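Local coordinates for protein lantibiotic dehydratase (Microbispora corallina, PDB 5EHK) that probably dehydrates serine and threonine residues of the precursor peptide of the lantibiotic NAI-107, using glutamyl-tRNA to activate their hydroxyl groups, at residues Gln200-Arg205 against Gln278-Thr283; Ala243-Val248 against Leu608-Val613; Met694-Gly699 against Ala719-Pro724; Leu736-Asp739 against Trp744-Val747; Arg868-Gly873 against Phe922-Phe927. One frame throughout, in Å; residues are numbered along the deposited sequence.

Interaction 1: residues Gln200-Arg205 against Gln278-Thr283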
# COMPACT_ATOMS: atom_id res chain seq x y z
N GLN A 200 17.67 6.09 -31.18
CA GLN A 200 17.97 4.79 -30.61
C GLN A 200 16.76 4.16 -29.89
O GLN A 200 16.75 2.97 -29.59
CB GLN A 200 19.22 4.85 -29.73
CG GLN A 200 20.49 5.24 -30.48
CD GLN A 200 20.82 6.75 -30.42
OE1 GLN A 200 20.00 7.57 -29.98
NE2 GLN A 200 22.02 7.11 -30.85
N THR A 201 15.71 4.93 -29.66
CA THR A 201 14.60 4.37 -28.89
C THR A 201 13.32 4.18 -29.68
O THR A 201 12.24 4.03 -29.09
CB THR A 201 14.29 5.21 -27.66
OG1 THR A 201 13.79 6.47 -28.08
CG2 THR A 201 15.52 5.42 -26.82
N LEU A 202 13.42 4.19 -31.01
CA LEU A 202 12.27 3.87 -31.84
C LEU A 202 11.80 2.47 -31.52
O LEU A 202 12.59 1.56 -31.35
CB LEU A 202 12.64 3.93 -33.33
CG LEU A 202 12.99 5.33 -33.81
CD1 LEU A 202 13.39 5.35 -35.28
CD2 LEU A 202 11.82 6.27 -33.52
N THR A 203 10.49 2.30 -31.44
CA THR A 203 9.95 0.97 -31.22
C THR A 203 8.88 0.74 -32.29
O THR A 203 8.11 1.66 -32.63
CB THR A 203 9.41 0.76 -29.77
OG1 THR A 203 8.07 0.25 -29.80
CG2 THR A 203 9.46 2.07 -28.94
N VAL A 204 8.91 -0.46 -32.87
CA VAL A 204 8.00 -0.89 -33.94
C VAL A 204 6.67 -1.46 -33.44
O VAL A 204 6.65 -2.48 -32.75
CB VAL A 204 8.66 -2.00 -34.76
CG1 VAL A 204 7.69 -2.55 -35.79
CG2 VAL A 204 9.89 -1.47 -35.42
N ARG A 205 5.56 -0.85 -33.80
CA ARG A 205 4.26 -1.39 -33.41
C ARG A 205 3.38 -1.61 -34.62
O ARG A 205 2.87 -0.66 -35.21
CB ARG A 205 3.56 -0.47 -32.42
CG ARG A 205 4.18 -0.53 -31.05
CD ARG A 205 3.51 0.42 -30.08
NE ARG A 205 3.96 0.08 -28.74
CZ ARG A 205 4.80 0.84 -28.03
NH1 ARG A 205 5.23 1.99 -28.52
NH2 ARG A 205 5.17 0.45 -26.82
N GLN A 278 10.81 14.89 -37.42
CA GLN A 278 9.95 14.21 -36.47
C GLN A 278 10.79 13.55 -35.40
O GLN A 278 10.26 12.92 -34.48
CB GLN A 278 9.13 13.11 -37.14
CG GLN A 278 8.25 13.52 -38.29
CD GLN A 278 7.52 12.31 -38.88
OE1 GLN A 278 6.56 11.81 -38.28
NE2 GLN A 278 7.99 11.82 -40.02
N GLU A 279 12.09 13.69 -35.55
CA GLU A 279 13.05 13.05 -34.67
C GLU A 279 13.06 11.54 -34.80
O GLU A 279 13.40 10.85 -33.85
CB GLU A 279 12.84 13.49 -33.22
CG GLU A 279 13.56 14.77 -32.90
CD GLU A 279 13.41 15.18 -31.47
OE1 GLU A 279 12.36 14.83 -30.88
OE2 GLU A 279 14.31 15.85 -30.94
N LEU A 280 12.65 11.02 -35.95
CA LEU A 280 12.85 9.62 -36.27
C LEU A 280 14.32 9.46 -36.67
O LEU A 280 14.89 8.37 -36.59
CB LEU A 280 11.97 9.19 -37.44
CG LEU A 280 10.45 9.17 -37.25
CD1 LEU A 280 9.80 8.28 -38.28
CD2 LEU A 280 10.09 8.72 -35.87
N LEU A 281 14.93 10.56 -37.11
CA LEU A 281 16.36 10.60 -37.36
C LEU A 281 17.01 11.67 -36.51
O LEU A 281 16.34 12.59 -36.05
CB LEU A 281 16.69 10.82 -38.83
CG LEU A 281 16.45 9.65 -39.77
CD1 LEU A 281 16.48 10.14 -41.21
CD2 LEU A 281 17.50 8.59 -39.54
N ILE A 282 18.30 11.52 -36.28
CA ILE A 282 19.09 12.49 -35.53
C ILE A 282 20.27 12.90 -36.39
O ILE A 282 21.08 12.04 -36.76
CB ILE A 282 19.64 11.88 -34.24
CG1 ILE A 282 18.49 11.48 -33.31
CG2 ILE A 282 20.58 12.85 -33.57
CD1 ILE A 282 18.92 10.83 -32.01
N THR A 283 20.35 14.19 -36.74
CA THR A 283 21.44 14.67 -37.61
C THR A 283 22.66 14.93 -36.76
O THR A 283 22.54 15.16 -35.55
CB THR A 283 21.07 15.94 -38.42
OG1 THR A 283 21.01 17.08 -37.55
CG2 THR A 283 19.71 15.77 -39.08

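Interaction 2: residues Ala243-Val248 against Leu608-Val613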
# COMPACT_ATOMS: atom_id res chain seq x y z
N ALA A 243 19.31 1.31 -42.66
CA ALA A 243 20.61 1.73 -43.19
C ALA A 243 21.25 2.79 -42.29
O ALA A 243 22.48 2.93 -42.24
CB ALA A 243 20.45 2.25 -44.59
N ALA A 244 20.41 3.53 -41.58
CA ALA A 244 20.88 4.57 -40.67
C ALA A 244 20.94 4.07 -39.21
O ALA A 244 20.76 4.87 -38.26
CB ALA A 244 19.97 5.79 -40.78
N ARG A 245 21.18 2.77 -39.03
CA ARG A 245 21.31 2.20 -37.70
C ARG A 245 22.55 2.76 -37.02
O ARG A 245 22.49 3.26 -35.90
CB ARG A 245 21.35 0.66 -37.73
CG ARG A 245 21.57 0.08 -36.34
CD ARG A 245 21.82 -1.42 -36.32
NE ARG A 245 22.39 -1.80 -35.02
CZ ARG A 245 23.69 -1.81 -34.74
NH1 ARG A 245 24.58 -1.49 -35.68
NH2 ARG A 245 24.11 -2.15 -33.52
N ARG A 246 23.68 2.69 -37.71
CA ARG A 246 24.84 3.45 -37.28
C ARG A 246 24.90 4.77 -38.06
O ARG A 246 24.27 4.88 -39.12
CB ARG A 246 26.11 2.62 -37.42
CG ARG A 246 26.15 1.42 -36.49
CD ARG A 246 27.42 0.61 -36.71
NE ARG A 246 28.60 1.35 -36.28
CZ ARG A 246 29.86 0.92 -36.41
NH1 ARG A 246 30.10 -0.26 -36.97
NH2 ARG A 246 30.86 1.67 -35.99
N PRO A 247 25.60 5.79 -37.54
CA PRO A 247 25.63 7.06 -38.27
C PRO A 247 26.22 6.88 -39.67
O PRO A 247 27.32 6.32 -39.80
CB PRO A 247 26.55 7.93 -37.41
CG PRO A 247 27.35 6.97 -36.61
CD PRO A 247 26.43 5.84 -36.32
N VAL A 248 25.47 7.33 -40.69
CA VAL A 248 25.84 7.20 -42.10
C VAL A 248 25.65 8.54 -42.78
O VAL A 248 24.75 9.30 -42.41
CB VAL A 248 24.94 6.14 -42.81
CG1 VAL A 248 23.53 6.67 -43.09
CG2 VAL A 248 25.58 5.67 -44.09
N LEU A 608 22.83 0.92 -27.94
CA LEU A 608 21.72 0.54 -27.09
C LEU A 608 21.08 -0.81 -27.47
O LEU A 608 20.79 -1.63 -26.60
CB LEU A 608 20.68 1.66 -27.13
CG LEU A 608 19.47 1.56 -26.25
CD1 LEU A 608 19.98 1.23 -24.87
CD2 LEU A 608 18.84 2.92 -26.27
N ASP A 609 20.87 -1.05 -28.76
CA ASP A 609 20.17 -2.26 -29.18
C ASP A 609 20.99 -3.52 -29.00
O ASP A 609 20.53 -4.60 -29.33
CB ASP A 609 19.61 -2.17 -30.61
CG ASP A 609 20.70 -1.95 -31.68
OD1 ASP A 609 21.90 -2.30 -31.48
OD2 ASP A 609 20.33 -1.43 -32.76
N GLU A 610 22.22 -3.38 -28.51
CA GLU A 610 23.05 -4.54 -28.23
C GLU A 610 22.95 -4.96 -26.78
O GLU A 610 23.59 -5.93 -26.36
CB GLU A 610 24.50 -4.29 -28.59
CG GLU A 610 24.76 -3.96 -30.04
CD GLU A 610 26.27 -3.89 -30.36
OE1 GLU A 610 27.11 -4.20 -29.47
OE2 GLU A 610 26.61 -3.50 -31.51
N LEU A 611 22.16 -4.22 -26.01
CA LEU A 611 22.09 -4.42 -24.57
C LEU A 611 20.91 -5.29 -24.12
O LEU A 611 19.83 -5.21 -24.68
CB LEU A 611 22.10 -3.06 -23.88
CG LEU A 611 23.38 -2.27 -24.15
CD1 LEU A 611 23.41 -0.92 -23.41
CD2 LEU A 611 24.59 -3.13 -23.77
N GLY A 612 21.12 -6.11 -23.09
CA GLY A 612 20.08 -6.96 -22.53
C GLY A 612 20.06 -6.90 -21.01
O GLY A 612 20.96 -6.34 -20.37
N VAL A 613 19.00 -7.42 -20.41
CA VAL A 613 18.90 -7.43 -18.96
C VAL A 613 18.60 -8.86 -18.50
O VAL A 613 17.70 -9.51 -19.04
CB VAL A 613 17.81 -6.45 -18.47
CG1 VAL A 613 17.87 -6.28 -16.96
CG2 VAL A 613 17.94 -5.09 -19.14

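Interaction 3: residues Met694-Gly699 against Ala719-Pro724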
# COMPACT_ATOMS: atom_id res chain seq x y z
N MET A 694 10.15 26.30 11.19
CA MET A 694 9.60 27.65 11.32
C MET A 694 8.07 27.73 11.22
O MET A 694 7.55 28.76 10.79
CB MET A 694 10.22 28.58 10.27
CG MET A 694 11.72 28.60 10.26
SD MET A 694 12.36 29.86 9.13
CE MET A 694 11.21 29.63 7.81
N ASP A 695 7.36 26.67 11.62
CA ASP A 695 5.89 26.61 11.56
C ASP A 695 5.21 27.78 12.30
O ASP A 695 4.36 28.50 11.76
CB ASP A 695 5.37 25.30 12.17
CG ASP A 695 6.11 24.07 11.65
OD1 ASP A 695 7.24 23.82 12.11
OD2 ASP A 695 5.55 23.35 10.80
N GLN A 696 5.62 27.99 13.55
CA GLN A 696 5.08 29.05 14.40
C GLN A 696 5.13 30.42 13.73
O GLN A 696 4.39 31.33 14.10
CB GLN A 696 5.88 29.14 15.69
CG GLN A 696 5.74 27.97 16.63
CD GLN A 696 6.68 28.10 17.81
OE1 GLN A 696 7.70 28.81 17.73
NE2 GLN A 696 6.36 27.43 18.91
N LEU A 697 6.05 30.59 12.80
CA LEU A 697 6.25 31.88 12.18
C LEU A 697 5.37 32.09 10.95
O LEU A 697 5.38 33.18 10.35
CB LEU A 697 7.73 32.06 11.81
CG LEU A 697 8.74 32.24 12.94
CD1 LEU A 697 10.14 32.04 12.40
CD2 LEU A 697 8.61 33.62 13.52
N ARG A 698 4.61 31.07 10.56
CA ARG A 698 3.85 31.15 9.31
C ARG A 698 2.69 32.12 9.44
O ARG A 698 2.48 32.97 8.57
CB ARG A 698 3.33 29.77 8.90
CG ARG A 698 4.40 28.87 8.34
CD ARG A 698 3.89 27.45 8.25
NE ARG A 698 4.96 26.49 8.00
CZ ARG A 698 4.84 25.18 8.16
NH1 ARG A 698 3.70 24.66 8.58
NH2 ARG A 698 5.87 24.38 7.91
N GLY A 699 1.95 31.98 10.54
CA GLY A 699 0.86 32.89 10.85
C GLY A 699 1.28 34.33 11.08
O GLY A 699 0.61 35.24 10.58
N ALA A 719 14.20 33.44 20.70
CA ALA A 719 14.60 33.21 22.08
C ALA A 719 13.98 31.92 22.66
O ALA A 719 14.50 31.36 23.62
CB ALA A 719 14.25 34.40 22.93
N GLU A 720 12.89 31.45 22.06
CA GLU A 720 12.19 30.27 22.56
C GLU A 720 12.89 28.95 22.23
O GLU A 720 12.67 27.93 22.92
CB GLU A 720 10.77 30.23 21.99
CG GLU A 720 9.94 29.07 22.50
CD GLU A 720 8.63 28.97 21.76
OE1 GLU A 720 8.33 29.94 21.03
OE2 GLU A 720 7.93 27.92 21.88
N TRP A 721 13.71 28.94 21.18
CA TRP A 721 14.35 27.69 20.75
C TRP A 721 15.86 27.88 20.70
O TRP A 721 16.60 26.94 20.35
CB TRP A 721 13.81 27.24 19.40
CG TRP A 721 12.34 27.01 19.40
CD1 TRP A 721 11.39 27.79 18.82
CD2 TRP A 721 11.64 25.94 20.04
NE1 TRP A 721 10.14 27.27 19.04
CE2 TRP A 721 10.28 26.14 19.80
CE3 TRP A 721 12.05 24.84 20.79
CZ2 TRP A 721 9.31 25.27 20.28
CZ3 TRP A 721 11.09 23.99 21.27
CH2 TRP A 721 9.73 24.20 21.01
N ASN A 722 16.31 29.08 21.08
CA ASN A 722 17.72 29.44 21.10
C ASN A 722 18.33 29.48 19.69
O ASN A 722 19.41 28.94 19.43
CB ASN A 722 18.52 28.50 22.01
CG ASN A 722 19.91 29.04 22.33
OD1 ASN A 722 20.16 30.26 22.34
ND2 ASN A 722 20.85 28.13 22.56
N VAL A 723 17.64 30.16 18.78
CA VAL A 723 18.09 30.33 17.42
C VAL A 723 19.14 31.42 17.39
O VAL A 723 18.91 32.53 17.88
CB VAL A 723 16.91 30.72 16.49
CG1 VAL A 723 17.36 30.97 15.05
CG2 VAL A 723 15.83 29.67 16.56
N PRO A 724 20.30 31.12 16.80
CA PRO A 724 21.38 32.09 16.60
C PRO A 724 20.95 33.30 15.79
O PRO A 724 19.88 33.32 15.18
CB PRO A 724 22.45 31.28 15.87
CG PRO A 724 21.76 30.04 15.38
CD PRO A 724 20.70 29.77 16.38

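Interaction 4: residues Leu736-Asp739 against Trp744-Val747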
# COMPACT_ATOMS: atom_id res chain seq x y z
N LEU A 736 20.09 30.20 1.99
CA LEU A 736 20.01 31.64 2.20
C LEU A 736 20.63 32.09 3.53
O LEU A 736 20.05 31.90 4.60
CB LEU A 736 18.57 32.11 2.07
CG LEU A 736 18.39 33.51 1.50
CD1 LEU A 736 19.29 33.70 0.29
CD2 LEU A 736 16.93 33.79 1.15
N LEU A 737 21.83 32.66 3.43
CA LEU A 737 22.57 33.16 4.60
C LEU A 737 21.95 34.46 5.05
O LEU A 737 22.04 35.47 4.35
CB LEU A 737 24.03 33.43 4.22
CG LEU A 737 25.14 33.16 5.25
CD1 LEU A 737 24.61 33.29 6.66
CD2 LEU A 737 25.75 31.79 5.04
N LEU A 738 21.33 34.43 6.22
CA LEU A 738 20.63 35.61 6.71
C LEU A 738 21.19 36.04 8.06
O LEU A 738 21.41 35.21 8.94
CB LEU A 738 19.12 35.38 6.83
CG LEU A 738 18.27 35.01 5.61
CD1 LEU A 738 16.86 34.70 6.08
CD2 LEU A 738 18.28 36.10 4.53
N ASP A 739 21.44 37.33 8.20
CA ASP A 739 21.71 37.91 9.50
C ASP A 739 20.41 38.45 10.10
O ASP A 739 19.86 39.45 9.61
CB ASP A 739 22.77 39.01 9.35
CG ASP A 739 23.41 39.39 10.66
OD1 ASP A 739 22.67 39.58 11.66
OD2 ASP A 739 24.65 39.45 10.72
N TRP A 744 16.76 44.49 6.93
CA TRP A 744 16.46 43.98 5.59
C TRP A 744 16.37 42.45 5.53
O TRP A 744 15.45 41.90 4.91
CB TRP A 744 17.49 44.44 4.55
CG TRP A 744 17.31 45.80 3.96
CD1 TRP A 744 18.21 46.83 3.97
CD2 TRP A 744 16.16 46.28 3.24
NE1 TRP A 744 17.70 47.91 3.29
CE2 TRP A 744 16.44 47.61 2.85
CE3 TRP A 744 14.92 45.72 2.90
CZ2 TRP A 744 15.54 48.38 2.12
CZ3 TRP A 744 14.03 46.49 2.18
CH2 TRP A 744 14.34 47.81 1.80
N HIS A 745 17.34 41.76 6.14
CA HIS A 745 17.31 40.30 6.19
C HIS A 745 16.07 39.81 6.95
O HIS A 745 15.52 38.75 6.63
CB HIS A 745 18.59 39.72 6.80
CG HIS A 745 19.81 39.95 5.97
ND1 HIS A 745 20.99 39.27 6.18
CD2 HIS A 745 20.06 40.82 4.96
CE1 HIS A 745 21.90 39.68 5.32
NE2 HIS A 745 21.36 40.63 4.56
N ARG A 746 15.62 40.57 7.95
CA ARG A 746 14.44 40.17 8.72
C ARG A 746 13.14 40.24 7.92
O ARG A 746 12.18 39.53 8.23
CB ARG A 746 14.32 41.00 10.00
CG ARG A 746 15.02 40.38 11.20
CD ARG A 746 14.83 41.24 12.43
NE ARG A 746 15.37 42.58 12.21
CZ ARG A 746 15.26 43.58 13.07
NH1 ARG A 746 14.60 43.40 14.21
NH2 ARG A 746 15.79 44.76 12.79
N VAL A 747 13.09 41.09 6.89
CA VAL A 747 11.90 41.16 6.05
C VAL A 747 12.04 40.20 4.90
O VAL A 747 11.06 39.72 4.36
CB VAL A 747 11.63 42.59 5.50
CG1 VAL A 747 11.90 43.64 6.58
CG2 VAL A 747 12.45 42.86 4.25

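Interaction 5: residues Arg868-Gly873 against Phe922-Phe927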
# COMPACT_ATOMS: atom_id res chain seq x y z
N ARG A 868 -7.48 -23.03 -12.82
CA ARG A 868 -7.34 -22.98 -14.27
C ARG A 868 -7.41 -24.40 -14.79
O ARG A 868 -6.70 -25.27 -14.32
CB ARG A 868 -6.03 -22.32 -14.65
CG ARG A 868 -5.96 -20.92 -14.16
CD ARG A 868 -4.84 -20.18 -14.78
NE ARG A 868 -5.06 -18.75 -14.63
CZ ARG A 868 -4.18 -17.82 -14.98
NH1 ARG A 868 -3.00 -18.19 -15.49
NH2 ARG A 868 -4.47 -16.54 -14.81
N VAL A 869 -8.29 -24.64 -15.73
CA VAL A 869 -8.37 -25.98 -16.28
C VAL A 869 -7.99 -25.92 -17.73
O VAL A 869 -8.47 -25.06 -18.46
CB VAL A 869 -9.80 -26.54 -16.13
CG1 VAL A 869 -9.87 -27.95 -16.69
CG2 VAL A 869 -10.22 -26.50 -14.66
N ARG A 870 -7.11 -26.82 -18.16
CA ARG A 870 -6.72 -26.82 -19.58
C ARG A 870 -7.10 -28.07 -20.37
O ARG A 870 -6.86 -29.16 -19.93
CB ARG A 870 -5.23 -26.61 -19.76
CG ARG A 870 -5.02 -26.24 -21.20
CD ARG A 870 -3.60 -26.28 -21.68
NE ARG A 870 -2.89 -27.54 -21.47
CZ ARG A 870 -3.21 -28.69 -22.03
NH1 ARG A 870 -4.27 -28.78 -22.82
NH2 ARG A 870 -2.48 -29.77 -21.79
N PHE A 871 -7.67 -27.89 -21.56
CA PHE A 871 -7.95 -29.04 -22.44
C PHE A 871 -7.17 -28.88 -23.73
O PHE A 871 -6.99 -27.76 -24.21
CB PHE A 871 -9.42 -29.13 -22.81
CG PHE A 871 -10.34 -29.21 -21.63
CD1 PHE A 871 -10.78 -30.43 -21.16
CD2 PHE A 871 -10.81 -28.05 -21.02
CE1 PHE A 871 -11.64 -30.51 -20.09
CE2 PHE A 871 -11.66 -28.12 -19.96
CZ PHE A 871 -12.08 -29.36 -19.48
N ARG A 872 -6.71 -29.99 -24.28
CA ARG A 872 -6.07 -29.98 -25.59
C ARG A 872 -6.89 -30.82 -26.56
O ARG A 872 -7.39 -31.89 -26.21
CB ARG A 872 -4.64 -30.48 -25.51
CG ARG A 872 -3.92 -30.43 -26.85
CD ARG A 872 -2.47 -30.91 -26.76
NE ARG A 872 -2.35 -32.37 -26.78
CZ ARG A 872 -1.19 -33.00 -26.66
NH1 ARG A 872 -0.08 -32.29 -26.54
NH2 ARG A 872 -1.14 -34.32 -26.69
N GLY A 873 -7.05 -30.31 -27.77
CA GLY A 873 -7.80 -31.02 -28.78
C GLY A 873 -7.83 -30.32 -30.11
O GLY A 873 -7.20 -29.28 -30.32
N PHE A 922 5.58 -35.97 -22.44
CA PHE A 922 5.74 -36.57 -21.12
C PHE A 922 5.27 -35.59 -20.03
O PHE A 922 4.68 -36.00 -19.02
CB PHE A 922 7.19 -36.99 -20.88
CG PHE A 922 7.70 -37.99 -21.88
CD1 PHE A 922 7.43 -39.34 -21.73
CD2 PHE A 922 8.45 -37.57 -22.99
CE1 PHE A 922 7.90 -40.27 -22.65
CE2 PHE A 922 8.91 -38.50 -23.92
CZ PHE A 922 8.65 -39.85 -23.75
N THR A 923 5.52 -34.31 -20.26
CA THR A 923 5.06 -33.28 -19.35
C THR A 923 3.54 -33.19 -19.32
O THR A 923 2.94 -33.20 -18.25
CB THR A 923 5.67 -31.91 -19.67
OG1 THR A 923 7.10 -32.01 -19.67
CG2 THR A 923 5.22 -30.86 -18.64
N GLU A 924 2.90 -33.11 -20.48
CA GLU A 924 1.44 -33.02 -20.51
C GLU A 924 0.82 -34.21 -19.82
O GLU A 924 -0.16 -34.10 -19.09
CB GLU A 924 0.91 -32.91 -21.94
CG GLU A 924 1.34 -31.63 -22.66
CD GLU A 924 0.75 -30.38 -22.04
OE1 GLU A 924 -0.36 -30.47 -21.49
OE2 GLU A 924 1.39 -29.30 -22.11
N THR A 925 1.42 -35.36 -20.03
CA THR A 925 0.88 -36.57 -19.44
C THR A 925 1.01 -36.58 -17.93
O THR A 925 0.03 -36.87 -17.21
CB THR A 925 1.49 -37.80 -20.08
OG1 THR A 925 0.95 -37.91 -21.40
CG2 THR A 925 1.13 -39.05 -19.31
N ALA A 926 2.20 -36.23 -17.44
CA ALA A 926 2.37 -36.10 -16.01
C ALA A 926 1.30 -35.17 -15.41
O ALA A 926 0.61 -35.53 -14.46
CB ALA A 926 3.77 -35.61 -15.69
N PHE A 927 1.14 -33.99 -16.01
CA PHE A 927 0.14 -33.02 -15.56
C PHE A 927 -1.27 -33.61 -15.60
O PHE A 927 -2.02 -33.44 -14.65
CB PHE A 927 0.18 -31.76 -16.42
CG PHE A 927 1.39 -30.91 -16.20
CD1 PHE A 927 2.36 -31.27 -15.28
CD2 PHE A 927 1.54 -29.73 -16.90
CE1 PHE A 927 3.48 -30.47 -15.08
CE2 PHE A 927 2.66 -28.94 -16.70
CZ PHE A 927 3.62 -29.32 -15.78

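Interaction 1: residues Gln200-Arg205 against Gln278-Thr283
Gln200 meets Ile282 through the carbonyl end of its amide: Gln200 OE1 lies 4.0 Å from Ile282 CD1, and the two side chains cross at about a right angle. The glutamine chain is bent at its second torsion (chi2 95°), which brings the amide oxygen back toward the isoleucine although CB sets out away from the 278-283 segment. This oxygen is not left to face a methyl group alone, because OE1 accepts a hydrogen bond from Gly596 N while NE2 donates to Leu597 O. The two bonds fix the rotation of the amide, and the contact with Ile282 is packing against an anchored polar group.

Two residues on, Leu202 points its CB toward the second segment and splits its branches between two kinds of surface. Leu202 CD2 packs on Leu280 CD2 at 3.8 Å, an apolar methyl contact between side chains that again cross nearly perpendicular. Leu202 CD1 rests 3.6 Å from Leu280 O. Beyond Leu202 the chain runs into strand 203-205.

Leu280 stands just ahead of strand 281-283, which pairs with strand 195-198 through Ile282 and Gln197. Its side chain also packs on Ile209, Val229 and Ala231, and Leu202 touches Leu211. The leucine pair therefore joins one small antiparallel sheet to a second, formed by strands 203-205, 208-212 and 228-232, close to the end of helix 267-278.

Interaction 2: residues Ala243-Val248 against Leu608-Val613
The guanidinium of Arg245 and the carboxylate of Asp609 approach from opposite directions and lie almost in one plane, 15° apart. The arginine offers its side rather than its end: Arg245 NE donates to Asp609 OD2 at 3.1 Å, and Arg245 NH2 donates to Asp609 OD1 at 3.0 Å. Both oxygens use their syn lone pairs, so the two bonds run alongside each other and each nitrogen has its own acceptor. The NH2 bond is the straighter, at 162°, with its acceptor in the guanidinium plane; OD2 is somewhat tilted from that plane. Arg245 gets there by an extended chain, with CG opposite the backbone N (chi1 177°), which carries the charge out from the loop after helix 235-243.

Glu610 joins from another quarter. Its side chain crosses the arginine at about a right angle, yet its carboxylate is nearly coplanar with the guanidinium, and Glu610 OE2 forms a longer salt bridge to Arg245 NH2, 3.5 Å away. NH2 thus faces two acidic residues at the guanidinium edge. The other oxygen of Glu610, OE1, is hydrogen-bonded to His624 NE2, which ties this acid back to strand 620-624.

This is a bidentate arginine-carboxylate salt bridge extended by a second acid into a network, here at the surface. It links the loop between helix 235-243 and strand 248-249 to the short 3-10 turn that leads into strand 611-615.

Interaction 3: residues Met694-Gly699 against Ala719-Pro724
Gln696 spans to both Glu720 and Trp721 with a single amide. CB points toward the end of helix 707-721, and the chain beyond CG is extended (chi2 174°), so that it bridges backbones whose nearest CA atoms, those of Gln696 and Glu720, are 10.9 Å apart. Gln696 CD comes to the edge of the indole, in its plane, 3.8 Å from Trp721 NE1. There the amide divides. Gln696 OE1 accepts a hydrogen bond from Trp721 NE1 at 3.2 Å; it is nearly straight, 167°, and lies in the ring plane, whereas the donor sits above the carbonyl plane of the glutamine and not on a lone pair. Amide and ring planes are 42° apart. On the other branch, Gln696 NE2 donates a weak bond to Glu720 OE2, 3.4 Å away, and passes 3.9 Å from Trp721 CZ2.

The surroundings belong partly to a second subunit: its Arg464 packs on Gln696, and its Lys468 on both Glu720 and Trp721. Within the chain, Trp717 touches Gln696 and its ring meets that of Trp721.

The indole N-H needs an acceptor and the carboxylate a donor, and one amide supplies both. These complementary demands would be expected to orient the amide, the Trp721 bond more than the weak one to Glu720.

Interaction 4: residues Leu736-Asp739 against Trp744-Val747
Leu738 CA and His745 CA, 5.8 Å apart, are the nearest CA pair across strand 736-739 and the first turn of the helix that follows it. A short turn separates the two segments, and the helix reaches back to the strand with a side chain.

That side chain is His745, whose CB points toward the strand. With CG beside the backbone N (chi1 -66°), the ring stands next to the end of the strand, and His745 ND1 accepts a hydrogen bond from Asp739 N at 2.8 Å. The bond is close to straight, 162°, and Asp739 N lies at the ring edge, in the imidazole plane. Since ND1 is the acceptor, a ring N-H would be expected at NE2. Beside the bond, Asp739 CB packs 3.6 Å from His745 ND1.

The carboxylate of Asp739 turns to other partners, with OD1 bound to Arg725 NH1 and Asp741 N. Ile134 of helix 119-138 packs on the histidine.

This is a strand-turn-helix connection closed by a side chain-to-backbone hydrogen bond, in which an imidazole takes up a main-chain N-H as strand 735-739 gives way to helix 743-755.

Interaction 5: residues Arg868-Gly873 against Phe922-Phe927
Arg870 and Glu924 form the ionic part of this contact, a probable salt bridge between strand 864-872 and helix 920-942. As modelled, Glu924 OE1 comes to the edge of the guanidinium at NH2, but the carboxylate itself is turned by 62°, and the side chains cross at about a right angle. The two atoms stand too close in the model, so the pairing is plausible while its exact geometry is doubtful. Two bends bring the groups together: Arg870 folds at its third torsion (chi3 55°), and Glu924 kinks at its second (chi2 -66°). The other carboxylate oxygen, OE2, is hydrogen-bonded to Tyr911 OH.

Looser packing comes from Arg872, two residues along the strand and with CB likewise pointing toward the helix. Arg872 NH1 lies 4.2 Å from Glu924 CG, and that same nitrogen remains 5.4 Å from Glu924 OE1, an opposite charge nearby without contact. Arg872 spends its polar end on Asp852, through NH2, and on Glu921, through NH1.

Aromatic neighbours supply the apolar part of the setting. Arg870 is packed by Trp819, Tyr821, Phe855 and Tyr907, of which Phe855 and Tyr907 also touch Glu924; Phe927 meets Phe855 and Tyr914 edge-to-face, one helical turn on.

Arg872 CA and Glu924 CA, the nearest such pair, are 9.6 Å apart, and long charged chains span the interval. Glu924 probably pairs with Arg870 through one oxygen and is hydrogen-bonded by Tyr911 through the other, among aromatic side chains; the link between helix and sheet is then likely to be ionic as well as packed.

From the N terminus, interactions 1 and 2 come first and cross, for their segments alternate along the chain. Interaction 1 closes a loop of 72 residues; interaction 2, closing 359, brings the 3-10 turn before strand 611-615 against the loop after helix 235-243. They touch where Leu281 packs on Ala244 and Leu608 CD2 meets Gln200 O. Interactions 3 and 4 follow in series, closing 19 and 4 residues, with centres about 14 Å apart; Met694 and Leu697 pack on helix 743-755, which carries half of interaction 4. Interaction 5 closes 48 residues in the C-terminal region, its centre at least 42 Å from the other centres. Interactions 1 and 3 both touch the second subunit.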